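Local atomic coordinates of protection of telomeres protein 1 (Schizosaccharomyces pombe, PDB entry 7CUI), a protein that binds single-stranded telomeric DNA, protects the 3'-end telomeric overhang and regulates telomerase and telomere length. Residues L125-K128 with E129-L133. Residues are numbered along the deposited sequence; the frame is centred on the assembly and turned at random.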
loop_
_atom_site.group_PDB
_atom_site.type_symbol
_atom_site.label_atom_id
_atom_site.label_comp_id
_atom_site.label_asym_id
_atom_site.label_seq_id
_atom_site.Cartn_x
_atom_site.Cartn_y
_atom_site.Cartn_z
ATOM N N LEU A 125 9.770 -15.598 2.950
ATOM C CA LEU A 125 9.157 -16.471 1.955
ATOM C C LEU A 125 7.642 -16.535 2.164
ATOM O O LEU A 125 6.880 -16.533 1.200
ATOM C CB LEU A 125 9.794 -17.867 2.015
ATOM C CG LEU A 125 10.791 -18.236 0.909
ATOM C CD1 LEU A 125 11.369 -17.012 0.204
ATOM C CD2 LEU A 125 11.916 -19.109 1.457
ATOM N N GLN A 126 7.209 -16.555 3.428
ATOM C CA GLN A 126 5.797 -16.639 3.765
ATOM C C GLN A 126 5.079 -15.349 3.373
ATOM O O GLN A 126 3.927 -15.390 2.940
ATOM C CB GLN A 126 5.617 -16.939 5.252
ATOM C CG GLN A 126 5.817 -18.407 5.596
ATOM C CD GLN A 126 6.242 -18.611 7.030
ATOM O OE1 GLN A 126 6.036 -17.760 7.894
ATOM N NE2 GLN A 126 6.851 -19.754 7.297
ATOM N N LEU A 127 5.769 -14.214 3.540
ATOM C CA LEU A 127 5.271 -12.903 3.158
ATOM C C LEU A 127 5.103 -12.860 1.639
ATOM O O LEU A 127 4.060 -12.429 1.152
ATOM C CB LEU A 127 6.299 -11.860 3.609
ATOM C CG LEU A 127 5.818 -10.462 4.006
ATOM C CD1 LEU A 127 6.738 -9.414 3.412
ATOM C CD2 LEU A 127 4.376 -10.181 3.623
ATOM N N LYS A 128 6.137 -13.305 0.907
ATOM C CA LYS A 128 6.106 -13.372 -0.545
ATOM C C LYS A 128 4.850 -14.109 -0.994
ATOM O O LYS A 128 4.124 -13.624 -1.856
ATOM C CB LYS A 128 7.331 -14.114 -1.095
ATOM C CG LYS A 128 8.245 -13.313 -2.012
ATOM C CD LYS A 128 8.989 -14.185 -3.010
ATOM C CE LYS A 128 10.382 -14.594 -2.575
ATOM N NZ LYS A 128 11.296 -13.432 -2.457
ATOM N N GLU A 129 4.608 -15.275 -0.383
ATOM C CA GLU A 129 3.550 -16.180 -0.801
ATOM C C GLU A 129 2.186 -15.544 -0.552
ATOM O O GLU A 129 1.266 -15.729 -1.345
ATOM C CB GLU A 129 3.690 -17.546 -0.128
ATOM C CG GLU A 129 4.769 -18.412 -0.761
ATOM C CD GLU A 129 5.092 -19.696 -0.011
ATOM O OE1 GLU A 129 5.793 -20.558 -0.592
ATOM O OE2 GLU A 129 4.643 -19.835 1.153
ATOM N N ARG A 130 2.083 -14.769 0.530
ATOM C CA ARG A 130 0.835 -14.108 0.871
ATOM C C ARG A 130 0.569 -12.957 -0.098
ATOM O O ARG A 130 -0.540 -12.823 -0.610
ATOM C CB ARG A 130 0.856 -13.628 2.323
ATOM C CG ARG A 130 -0.531 -13.399 2.901
ATOM C CD ARG A 130 -0.869 -14.421 3.963
ATOM N NE ARG A 130 -2.227 -14.265 4.469
ATOM C CZ ARG A 130 -3.234 -15.069 4.159
ATOM N NH1 ARG A 130 -3.038 -16.090 3.343
ATOM N NH2 ARG A 130 -4.431 -14.853 4.674
ATOM N N LEU A 131 1.601 -12.146 -0.360
ATOM C CA LEU A 131 1.481 -10.988 -1.230
ATOM C C LEU A 131 1.317 -11.429 -2.686
ATOM O O LEU A 131 0.857 -10.657 -3.522
ATOM C CB LEU A 131 2.701 -10.082 -1.027
ATOM C CG LEU A 131 2.776 -9.367 0.329
ATOM C CD1 LEU A 131 3.990 -8.454 0.398
ATOM C CD2 LEU A 131 1.514 -8.558 0.597
ATOM N N PHE A 132 1.666 -12.686 -2.980
ATOM C CA PHE A 132 1.446 -13.243 -4.302
ATOM C C PHE A 132 -0.036 -13.142 -4.666
ATOM O O PHE A 132 -0.375 -12.948 -5.833
ATOM C CB PHE A 132 1.972 -14.678 -4.383
ATOM C CG PHE A 132 2.086 -15.216 -5.789
ATOM C CD1 PHE A 132 3.249 -15.023 -6.527
ATOM C CD2 PHE A 132 1.037 -15.916 -6.377
ATOM C CE1 PHE A 132 3.357 -15.517 -7.821
ATOM C CE2 PHE A 132 1.148 -16.412 -7.670
ATOM C CZ PHE A 132 2.299 -16.198 -8.395
ATOM N N LEU A 133 -0.904 -13.224 -3.649
ATOM C CA LEU A 133 -2.343 -13.259 -3.846
ATOM C C LEU A 133 -2.896 -11.888 -4.247
ATOM O O LEU A 133 -4.036 -11.809 -4.707
ATOM C CB LEU A 133 -3.022 -13.810 -2.586
ATOM C CG LEU A 133 -2.568 -15.200 -2.129
ATOM C CD1 LEU A 133 -3.200 -15.586 -0.792
ATOM C CD2 LEU A 133 -2.850 -16.263 -3.187
#
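One turn of helix 121-135 meets the next here, and Leu127 and Leu131, four residues apart, are buried on the side of it that faces the beta-barrel. Methyl CD2 of Leu127 lies 3.7 Å from CD1 of Leu131, the two side chains crossing obliquely. Leu131 sets CG beside its own backbone N, anti to the carbonyl carbon (chi1 -69°), which directs its branch back along the helix until CG sits 3.4 Å from the Leu127 carbonyl O. That same oxygen accepts the N-H of Leu131 at 2.9 Å, in a nearly straight bond of 167°. Three more i to i+4 alpha-helical bonds run alongside: Glu129 N to Leu125 O, Arg130 N to Gln126 O, and, more bent at 130°, Phe132 N to Lys128 O.

This C-terminal part of Pot1 is built on a five-stranded barrel of OB-fold topology, and helix 121-135 belongs to the stretch between its strands 93-99 and 163-171. Both leucines press on Phe68 of strand 49-73, and Leu131 also reaches Ile198 of strand 190-198. Glu129 has an extended chain beyond CG, and its CG lies 3.4 Å from the Leu125 carbonyl O, beyond the outer end of that carbonyl. The guanidinium of Arg130 leaves the turn so that NE donates to the carbonyl O of Ile107, at the end of helix 100-107.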